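Local structure of MaoC-like dehydratase (Phytophthora Capsici, 3KH8) at residues A[291-296]-A[305-310]; A[265-270]-A[320-325]; A[244-249]-A[284-289]. The protein probably catalyses the reversible hydration of 2-enoyl-CoA thioesters, as a MaoC-like dehydratase related to hydratase 2 and built on hot dog folds. All blocks are in the same frame, centred on the assembly; numbering follows the deposited sequence.

Interaction 1: residues A[291-296]-A[305-310]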
loop_
_atom_site.group_PDB
_atom_site.type_symbol
_atom_site.label_atom_id
_atom_site.label_comp_id
_atom_site.label_asym_id
_atom_site.label_seq_id
_atom_site.Cartn_x
_atom_site.Cartn_y
_atom_site.Cartn_z
ATOM N N ILE A 291 -4.855 -10.301 15.845
ATOM C CA ILE A 291 -5.695 -11.374 15.317
ATOM C C ILE A 291 -5.010 -12.723 15.487
ATOM O O ILE A 291 -3.954 -12.972 14.893
ATOM C CB ILE A 291 -6.068 -11.153 13.828
ATOM C CG1 ILE A 291 -6.917 -9.884 13.668
ATOM C CG2 ILE A 291 -6.807 -12.387 13.268
ATOM C CD1 ILE A 291 -7.206 -9.485 12.204
ATOM N N GLN A 292 -5.619 -13.581 16.304
ATOM C CA GLN A 292 -5.145 -14.949 16.515
ATOM C C GLN A 292 -5.915 -15.899 15.615
ATOM O O GLN A 292 -7.149 -15.886 15.608
ATOM C CB GLN A 292 -5.366 -15.389 17.966
ATOM C CG GLN A 292 -4.618 -14.592 19.021
ATOM C CD GLN A 292 -5.113 -14.896 20.430
ATOM O OE1 GLN A 292 -6.314 -14.862 20.703
ATOM N NE2 GLN A 292 -4.187 -15.187 21.331
ATOM N N THR A 293 -5.197 -16.734 14.874
ATOM C CA THR A 293 -5.840 -17.767 14.071
ATOM C C THR A 293 -5.682 -19.134 14.753
ATOM O O THR A 293 -4.559 -19.621 14.937
ATOM C CB THR A 293 -5.309 -17.784 12.609
ATOM O OG1 THR A 293 -5.484 -16.488 12.022
ATOM C CG2 THR A 293 -6.060 -18.805 11.767
ATOM N N ARG A 294 -6.812 -19.723 15.144
ATOM C CA ARG A 294 -6.843 -21.057 15.760
ATOM C C ARG A 294 -7.117 -22.091 14.681
ATOM O O ARG A 294 -8.100 -21.975 13.957
ATOM C CB ARG A 294 -7.962 -21.155 16.799
ATOM C CG ARG A 294 -7.953 -20.107 17.886
ATOM C CD ARG A 294 -9.259 -20.170 18.666
ATOM N NE ARG A 294 -9.191 -19.383 19.892
ATOM C CZ ARG A 294 -10.246 -19.036 20.625
ATOM N NH1 ARG A 294 -11.471 -19.390 20.252
ATOM N NH2 ARG A 294 -10.074 -18.320 21.725
ATOM N N MET A 295 -6.266 -23.110 14.587
ATOM C CA MET A 295 -6.377 -24.085 13.503
ATOM C C MET A 295 -6.500 -25.534 13.982
ATOM O O MET A 295 -5.732 -25.989 14.839
ATOM C CB MET A 295 -5.213 -23.925 12.515
ATOM C CG MET A 295 -5.187 -22.555 11.812
ATOM S SD MET A 295 -3.624 -22.158 10.999
ATOM C CE MET A 295 -2.591 -21.685 12.382
ATOM N N TRP A 296 -7.480 -26.240 13.424
ATOM C CA TRP A 296 -7.722 -27.645 13.744
ATOM C C TRP A 296 -7.552 -28.500 12.487
ATOM O O TRP A 296 -8.319 -28.371 11.528
ATOM C CB TRP A 296 -9.140 -27.843 14.290
ATOM C CG TRP A 296 -9.412 -27.284 15.666
ATOM C CD1 TRP A 296 -9.315 -27.954 16.857
ATOM C CD2 TRP A 296 -9.870 -25.962 15.987
ATOM N NE1 TRP A 296 -9.669 -27.126 17.898
ATOM C CE2 TRP A 296 -10.013 -25.899 17.394
ATOM C CE3 TRP A 296 -10.164 -24.819 15.225
ATOM C CZ2 TRP A 296 -10.443 -24.741 18.056
ATOM C CZ3 TRP A 296 -10.586 -23.665 15.884
ATOM C CH2 TRP A 296 -10.719 -23.635 17.286
ATOM N N PHE A 305 -11.048 -23.635 11.365
ATOM C CA PHE A 305 -10.368 -22.508 11.996
ATOM C C PHE A 305 -11.280 -21.384 12.460
ATOM O O PHE A 305 -12.429 -21.270 12.021
ATOM C CB PHE A 305 -9.266 -21.954 11.081
ATOM C CG PHE A 305 -9.781 -21.234 9.868
ATOM C CD1 PHE A 305 -10.081 -21.934 8.706
ATOM C CD2 PHE A 305 -9.959 -19.852 9.889
ATOM C CE1 PHE A 305 -10.550 -21.269 7.579
ATOM C CE2 PHE A 305 -10.435 -19.176 8.769
ATOM C CZ PHE A 305 -10.724 -19.885 7.610
ATOM N N GLN A 306 -10.744 -20.571 13.365
ATOM C CA GLN A 306 -11.365 -19.332 13.797
ATOM C C GLN A 306 -10.297 -18.251 13.851
ATOM O O GLN A 306 -9.118 -18.552 14.046
ATOM C CB GLN A 306 -11.955 -19.481 15.198
ATOM C CG GLN A 306 -13.104 -20.472 15.343
ATOM C CD GLN A 306 -13.574 -20.560 16.781
ATOM O OE1 GLN A 306 -12.776 -20.791 17.690
ATOM N NE2 GLN A 306 -14.867 -20.353 16.998
ATOM N N ALA A 307 -10.708 -16.998 13.679
ATOM C CA ALA A 307 -9.839 -15.869 13.984
ATOM C C ALA A 307 -10.429 -15.097 15.151
ATOM O O ALA A 307 -11.633 -14.834 15.191
ATOM C CB ALA A 307 -9.642 -14.969 12.769
ATOM N N VAL A 308 -9.571 -14.745 16.104
ATOM C CA VAL A 308 -10.002 -14.171 17.372
ATOM C C VAL A 308 -9.180 -12.925 17.678
ATOM O O VAL A 308 -7.976 -12.906 17.441
ATOM C CB VAL A 308 -9.839 -15.197 18.533
ATOM C CG1 VAL A 308 -10.387 -14.641 19.847
ATOM C CG2 VAL A 308 -10.527 -16.525 18.192
ATOM N N VAL A 309 -9.833 -11.884 18.190
ATOM C CA VAL A 309 -9.114 -10.718 18.699
ATOM C C VAL A 309 -8.563 -11.057 20.080
ATOM O O VAL A 309 -9.325 -11.309 21.025
ATOM C CB VAL A 309 -9.994 -9.442 18.737
ATOM C CG1 VAL A 309 -9.344 -8.356 19.583
ATOM C CG2 VAL A 309 -10.241 -8.924 17.329
ATOM N N LYS A 310 -7.235 -11.080 20.172
ATOM C CA LYS A 310 -6.522 -11.456 21.398
ATOM C C LYS A 310 -6.899 -10.575 22.592
ATOM O O LYS A 310 -7.117 -11.075 23.700
ATOM C CB LYS A 310 -5.009 -11.403 21.158
ATOM C CG LYS A 310 -4.164 -11.911 22.320
ATOM C CD LYS A 310 -2.694 -11.930 21.958
ATOM C CE LYS A 310 -1.861 -12.527 23.071
ATOM N NZ LYS A 310 -0.415 -12.470 22.724
#
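Arg294 and Gln306 meet twice, through their backbones and again through their side chains. Segments 291-296 and 305-310 form an antiparallel ladder in which Arg294–Gln306 and Gln292–Val308 are the hydrogen-bonded pairs; Gln292 N donates to Val308 O at 2.7 Å, and Val308 N returns a bond to Gln292 O. The side chain of Arg294 leaves the sheet with CB 4.0 Å from Gln306 O. Its CG sits beside its own backbone N (chi1 -55°), and the chain runs extended to NE, bringing CD within 3.9 Å of Val308 CG2. That methyl next meets NE, and it lies over the centre of one guanidinium face, 3.5 Å from CZ. At the tip NH1 donates to Gln306 OE1 over 3.2 Å, a long bond with the acceptor in the guanidinium plane but the donor raised 36° from the amide's carbonyl plane, while NH2 lies near both Val308 methyls. Gln306 OE1 also lies 3.5 Å from Trp296 CH2, at the edge of the indole, and Gln306 NE2 bonds to Asp318, so both ends of the amide are engaged. Farther along, Gln292 crosses Lys310 at about a right angle, its NE2 3.4 Å from Lys310 CG; the lysine's own charge pairs with Glu212. Behind the face that bears Arg294, Gln306 and Val308, Ile291, Thr293, Ala307 and Phe305 turn to the other side, where Ile291 CG2 packs 3.9 Å from Ala307 CB and helix 251-266 touches the layer. This is a beta hairpin of the curved hot dog sheet, its inner face wrapped on the central helix.

Interaction 2: residues A[265-270]-A[320-325]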
loop_
_atom_site.group_PDB
_atom_site.type_symbol
_atom_site.label_atom_id
_atom_site.label_comp_id
_atom_site.label_asym_id
_atom_site.label_seq_id
_atom_site.Cartn_x
_atom_site.Cartn_y
_atom_site.Cartn_z
ATOM N N GLN A 265 1.081 -22.397 7.557
ATOM C CA GLN A 265 1.084 -23.669 8.280
ATOM C C GLN A 265 0.991 -24.897 7.366
ATOM O O GLN A 265 1.700 -25.884 7.580
ATOM C CB GLN A 265 -0.021 -23.694 9.348
ATOM C CG GLN A 265 -0.060 -24.972 10.208
ATOM C CD GLN A 265 1.229 -25.225 10.969
ATOM O OE1 GLN A 265 1.778 -24.324 11.603
ATOM N NE2 GLN A 265 1.714 -26.462 10.917
ATOM N N PHE A 266 0.147 -24.821 6.337
ATOM C CA PHE A 266 -0.250 -26.014 5.582
ATOM C C PHE A 266 0.218 -26.133 4.130
ATOM O O PHE A 266 0.361 -27.251 3.620
ATOM C CB PHE A 266 -1.769 -26.202 5.663
ATOM C CG PHE A 266 -2.285 -26.347 7.069
ATOM C CD1 PHE A 266 -2.140 -27.550 7.758
ATOM C CD2 PHE A 266 -2.906 -25.278 7.706
ATOM C CE1 PHE A 266 -2.611 -27.689 9.061
ATOM C CE2 PHE A 266 -3.379 -25.403 9.010
ATOM C CZ PHE A 266 -3.232 -26.611 9.693
ATOM N N CYS A 267 0.448 -25.009 3.452
ATOM C CA CYS A 267 0.616 -25.051 1.993
ATOM C C CYS A 267 2.045 -25.258 1.473
ATOM O O CYS A 267 2.250 -25.373 0.264
ATOM C CB CYS A 267 -0.040 -23.833 1.332
ATOM S SG CYS A 267 -1.848 -23.838 1.401
ATOM N N GLY A 268 3.020 -25.312 2.381
ATOM C CA GLY A 268 4.422 -25.560 2.019
ATOM C C GLY A 268 4.985 -24.668 0.921
ATOM O O GLY A 268 5.652 -25.154 0.002
ATOM N N GLY A 269 4.699 -23.370 1.006
ATOM C CA GLY A 269 5.233 -22.386 0.060
ATOM C C GLY A 269 4.702 -22.464 -1.361
ATOM O O GLY A 269 5.269 -21.860 -2.270
ATOM N N ASP A 270 3.602 -23.188 -1.553
ATOM C CA ASP A 270 3.037 -23.400 -2.885
ATOM C C ASP A 270 1.574 -22.958 -2.958
ATOM O O ASP A 270 0.691 -23.618 -2.400
ATOM C CB ASP A 270 3.186 -24.877 -3.284
ATOM C CG ASP A 270 2.663 -25.174 -4.686
ATOM O OD1 ASP A 270 2.294 -24.232 -5.426
ATOM O OD2 ASP A 270 2.630 -26.370 -5.050
ATOM N N GLY A 320 -14.752 -21.423 10.112
ATOM C CA GLY A 320 -13.790 -21.467 9.023
ATOM C C GLY A 320 -13.483 -22.872 8.549
ATOM O O GLY A 320 -13.197 -23.758 9.356
ATOM N N GLU A 321 -13.561 -23.071 7.235
ATOM C CA GLU A 321 -13.164 -24.331 6.613
ATOM C C GLU A 321 -12.173 -24.065 5.485
ATOM O O GLU A 321 -12.477 -23.348 4.530
ATOM C CB GLU A 321 -14.380 -25.096 6.085
ATOM C CG GLU A 321 -14.024 -26.390 5.366
ATOM C CD GLU A 321 -15.220 -27.023 4.692
ATOM O OE1 GLU A 321 -16.007 -27.693 5.386
ATOM O OE2 GLU A 321 -15.367 -26.844 3.465
ATOM N N PHE A 322 -10.986 -24.644 5.611
ATOM C CA PHE A 322 -9.916 -24.476 4.637
ATOM C C PHE A 322 -9.600 -25.825 4.003
ATOM O O PHE A 322 -9.428 -26.819 4.710
ATOM C CB PHE A 322 -8.676 -23.905 5.332
ATOM C CG PHE A 322 -7.470 -23.757 4.437
ATOM C CD1 PHE A 322 -6.283 -24.419 4.740
ATOM C CD2 PHE A 322 -7.509 -22.938 3.312
ATOM C CE1 PHE A 322 -5.158 -24.282 3.929
ATOM C CE2 PHE A 322 -6.395 -22.795 2.495
ATOM C CZ PHE A 322 -5.214 -23.465 2.805
ATOM N N VAL A 323 -9.539 -25.857 2.676
ATOM C CA VAL A 323 -9.164 -27.073 1.957
ATOM C C VAL A 323 -7.869 -26.841 1.183
ATOM O O VAL A 323 -7.746 -25.871 0.431
ATOM C CB VAL A 323 -10.302 -27.580 1.021
ATOM C CG1 VAL A 323 -9.874 -28.841 0.264
ATOM C CG2 VAL A 323 -11.578 -27.846 1.821
ATOM N N TYR A 324 -6.904 -27.730 1.395
ATOM C CA TYR A 324 -5.618 -27.655 0.720
ATOM C C TYR A 324 -5.206 -29.020 0.163
ATOM O O TYR A 324 -5.724 -30.057 0.590
ATOM C CB TYR A 324 -4.543 -27.098 1.666
ATOM C CG TYR A 324 -4.121 -28.045 2.769
ATOM C CD1 TYR A 324 -4.924 -28.243 3.893
ATOM C CD2 TYR A 324 -2.915 -28.741 2.691
ATOM C CE1 TYR A 324 -4.540 -29.115 4.905
ATOM C CE2 TYR A 324 -2.521 -29.615 3.698
ATOM C CZ TYR A 324 -3.339 -29.796 4.800
ATOM O OH TYR A 324 -2.957 -30.658 5.796
ATOM N N THR A 325 -4.282 -29.003 -0.799
ATOM C CA THR A 325 -3.689 -30.227 -1.343
ATOM C C THR A 325 -2.709 -30.824 -0.333
ATOM O O THR A 325 -1.756 -30.164 0.084
ATOM C CB THR A 325 -2.970 -29.963 -2.689
ATOM O OG1 THR A 325 -3.875 -29.327 -3.598
ATOM C CG2 THR A 325 -2.479 -31.266 -3.311
#
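Tyr324 holds CG between its backbone N and carbonyl carbon (chi1 71°), which swings the phenol under Phe266 CB, whereas the first torsion of Phe266 (chi1 -59°) sends its own ring on towards the hydroxyl end of the phenol. Phe266 CB stands almost exactly over the centre of the Tyr324 ring, 3.8 Å from its centroid, as a CH-pi contact. Phe266 CD1 nears the hydroxyl and lies 3.9 Å from Tyr324 CZ, and the ring planes are inclined at 36°, which makes the pair neither a stack nor a T-shape. Gln265 CG covers one face of the Phe266 ring from within the same segment. Phe266 O lies on the same side of the tyrosine ring as CB, displaced outward, 3.7 Å from Tyr324 CD2.

The next residue works from a different direction. Cys267 SG approaches Phe322 in the plane of its ring, 3.7 Å from CZ, a sulfur-aromatic contact at the ring edge; it also touches Tyr324 CB at 4.2 Å. Phe322 CE1 in turn lies 4.3 Å from Phe266 CB, so that CB is shared by both aromatic residues of strand 314-324. Just beyond, the chain reverses in a type I' turn from Cys267 to Asp270, with Gly268 and Gly269 at positive phi and Asp270 N bonded to Cys267 O.

The contact thus closes the C-terminal end of helix 251-266 onto the strand, in a layer where Phe322 also meets Phe274 edge-to-face. No hydrogen bond crosses between the segments: Tyr324 OH is satisfied by Gln297, and cohesion comes from dispersion, CH-pi and sulfur-aromatic contacts among four buried residues, chemistry that implies a hydrophobic seam rather than a polar link.

Interaction 3: residues A[244-249]-A[284-289]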
loop_
_atom_site.group_PDB
_atom_site.type_symbol
_atom_site.label_atom_id
_atom_site.label_comp_id
_atom_site.label_asym_id
_atom_site.label_seq_id
_atom_site.Cartn_x
_atom_site.Cartn_y
_atom_site.Cartn_z
ATOM N N PHE A 244 -19.992 2.489 16.403
ATOM C CA PHE A 244 -18.626 2.099 16.767
ATOM C C PHE A 244 -17.824 3.244 17.397
ATOM O O PHE A 244 -18.035 4.410 17.072
ATOM C CB PHE A 244 -17.874 1.545 15.546
ATOM C CG PHE A 244 -18.552 0.370 14.884
ATOM C CD1 PHE A 244 -18.587 -0.878 15.504
ATOM C CD2 PHE A 244 -19.138 0.508 13.629
ATOM C CE1 PHE A 244 -19.211 -1.966 14.889
ATOM C CE2 PHE A 244 -19.762 -0.573 13.005
ATOM C CZ PHE A 244 -19.798 -1.813 13.637
ATOM N N LYS A 245 -16.901 2.896 18.292
ATOM C CA LYS A 245 -16.007 3.871 18.938
ATOM C C LYS A 245 -14.995 4.462 17.953
ATOM O O LYS A 245 -14.548 5.604 18.107
ATOM C CB LYS A 245 -15.266 3.227 20.123
ATOM C CG LYS A 245 -14.420 1.998 19.758
ATOM C CD LYS A 245 -13.751 1.366 20.976
ATOM C CE LYS A 245 -13.121 0.027 20.610
ATOM N NZ LYS A 245 -12.382 -0.588 21.744
ATOM N N GLN A 246 -14.641 3.662 16.951
ATOM C CA GLN A 246 -13.675 4.037 15.928
ATOM C C GLN A 246 -13.969 3.213 14.668
ATOM O O GLN A 246 -14.765 2.271 14.728
ATOM C CB GLN A 246 -12.240 3.813 16.433
ATOM C CG GLN A 246 -11.905 2.371 16.823
ATOM C CD GLN A 246 -10.567 2.249 17.531
ATOM O OE1 GLN A 246 -10.313 2.925 18.529
ATOM N NE2 GLN A 246 -9.707 1.376 17.022
ATOM N N PRO A 247 -13.358 3.571 13.520
ATOM C CA PRO A 247 -13.560 2.752 12.320
ATOM C C PRO A 247 -13.198 1.283 12.555
ATOM O O PRO A 247 -12.311 0.987 13.356
ATOM C CB PRO A 247 -12.602 3.380 11.307
ATOM C CG PRO A 247 -12.507 4.806 11.725
ATOM C CD PRO A 247 -12.543 4.769 13.230
ATOM N N ILE A 248 -13.894 0.379 11.875
ATOM C CA ILE A 248 -13.578 -1.050 11.958
ATOM C C ILE A 248 -12.698 -1.501 10.790
ATOM O O ILE A 248 -12.754 -0.921 9.703
ATOM C CB ILE A 248 -14.858 -1.926 12.035
ATOM C CG1 ILE A 248 -15.692 -1.799 10.750
ATOM C CG2 ILE A 248 -15.678 -1.568 13.283
ATOM C CD1 ILE A 248 -16.757 -2.870 10.582
ATOM N N LEU A 249 -11.887 -2.533 11.022
ATOM C CA LEU A 249 -11.084 -3.133 9.962
ATOM C C LEU A 249 -11.996 -3.919 9.027
ATOM O O LEU A 249 -12.975 -4.512 9.477
ATOM C CB LEU A 249 -10.004 -4.051 10.556
ATOM C CG LEU A 249 -9.014 -4.758 9.619
ATOM C CD1 LEU A 249 -8.105 -3.756 8.876
ATOM C CD2 LEU A 249 -8.178 -5.778 10.386
ATOM N N PRO A 284 -16.955 -7.482 14.931
ATOM C CA PRO A 284 -15.989 -6.608 14.275
ATOM C C PRO A 284 -14.604 -6.611 14.909
ATOM O O PRO A 284 -14.448 -6.918 16.094
ATOM C CB PRO A 284 -16.635 -5.223 14.390
ATOM C CG PRO A 284 -17.474 -5.301 15.610
ATOM C CD PRO A 284 -17.965 -6.717 15.690
ATOM N N CYS A 285 -13.613 -6.271 14.090
ATOM C CA CYS A 285 -12.232 -6.108 14.513
ATOM C C CYS A 285 -11.854 -4.633 14.377
ATOM O O CYS A 285 -12.315 -3.949 13.465
ATOM C CB CYS A 285 -11.324 -6.965 13.631
ATOM S SG CYS A 285 -9.575 -6.937 14.052
ATOM N N PHE A 286 -11.021 -4.145 15.289
ATOM C CA PHE A 286 -10.545 -2.771 15.206
ATOM C C PHE A 286 -9.080 -2.747 14.793
ATOM O O PHE A 286 -8.272 -3.518 15.323
ATOM C CB PHE A 286 -10.772 -2.029 16.530
ATOM C CG PHE A 286 -12.211 -1.993 16.953
ATOM C CD1 PHE A 286 -13.101 -1.098 16.361
ATOM C CD2 PHE A 286 -12.687 -2.869 17.926
ATOM C CE1 PHE A 286 -14.436 -1.069 16.740
ATOM C CE2 PHE A 286 -14.021 -2.846 18.312
ATOM C CZ PHE A 286 -14.901 -1.943 17.715
ATOM N N PRO A 287 -8.731 -1.876 13.827
ATOM C CA PRO A 287 -7.332 -1.800 13.404
ATOM C C PRO A 287 -6.450 -1.518 14.613
ATOM O O PRO A 287 -6.781 -0.655 15.431
ATOM C CB PRO A 287 -7.314 -0.609 12.435
ATOM C CG PRO A 287 -8.732 -0.387 12.043
ATOM C CD PRO A 287 -9.555 -0.818 13.216
ATOM N N GLY A 288 -5.356 -2.260 14.741
ATOM C CA GLY A 288 -4.503 -2.166 15.922
ATOM C C GLY A 288 -4.602 -3.377 16.831
ATOM O O GLY A 288 -3.707 -3.629 17.637
ATOM N N GLU A 289 -5.692 -4.131 16.701
ATOM C CA GLU A 289 -5.897 -5.326 17.509
ATOM C C GLU A 289 -5.121 -6.519 16.957
ATOM O O GLU A 289 -4.791 -6.563 15.759
ATOM C CB GLU A 289 -7.393 -5.647 17.634
ATOM C CG GLU A 289 -8.172 -4.582 18.410
ATOM C CD GLU A 289 -9.600 -4.990 18.729
ATOM O OE1 GLU A 289 -10.310 -5.499 17.835
ATOM O OE2 GLU A 289 -10.011 -4.789 19.887
HETATM O O HOH W 1 -14.289 -5.866 11.402
#
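Leu249 N donates to Cys285 O at 2.9 Å, the one direct backbone bond between these two irregular segments, and segment 284-289 folds into a type II turn from Phe286 to Glu289 with Gly288 at positive phi. A water accepts from Cys285 N and donates to Leu249 O. The Phe286 ring is the main surface met by segment 244-249. Over one of its faces lies Lys245 CE, 3.9 Å from the ring centroid, placed there by a CG set between the lysine's backbone N and carbonyl carbon (chi1 58°) and an extended chain beyond. Lys245 NZ stands farther out, making an off-centre cation-pi contact, and remains 5.2 Å from Glu289 OE2, near enough for a probably modest attraction.

At the ring edge, near its plane, comes Pro247 O, which is also 3.3 Å from Pro287 CD. Gln246 NE2 touches Phe286 CB at 3.6 Å, its amide plane nearly perpendicular to the ring. Ile248 CG2 fills the angle between two aromatic residues: it sits over the centre of the Phe244 ring and 3.7 Å from Phe286 CE1, with Pro284 CB also in contact. Phe244 CE1 completes this group against Pro284 CG at 3.8 Å. Buried Leu249 sets CD2 against Cys285 SG and CB against Pro287 CG. Within its own turn Phe286 N donates to Glu289 OE1, met from above the carboxylate plane, and Arg312 pairs with the other carboxylate oxygen.

Ile248 O accepts a bond from His233, which lies in a GDYNSLH sequence resembling the hydratase 2 motif. The paired loops therefore probably adjoin the active-site region of the C-terminal hot dog domain, where segment 244-249 leads into the central helix and 284-289 links two strands of the sheet.

How the interactions relate
From the N terminus, segment 244-249 comes first, and interaction 3 closes its loop at 284-289 after helix 251-266 and strand 274-281. Segment 265-270 lies within this loop but finds its partner only at 320-325, so interactions 2 and 3 cross, their nearest atoms about 15 Å apart. Interaction 1 opens after interaction 3 has closed and lies wholly within the span of interaction 2. It touches both: Met295 and Phe305 meet interaction 2, Ile291 and Val309 interaction 3. Interaction 2 joins the C-terminal end of helix 251-266 to strand 314-324, interaction 3 joins the loop before the helix to the one before strand 290-297, and interaction 1 pairs two strands of the sheet between them.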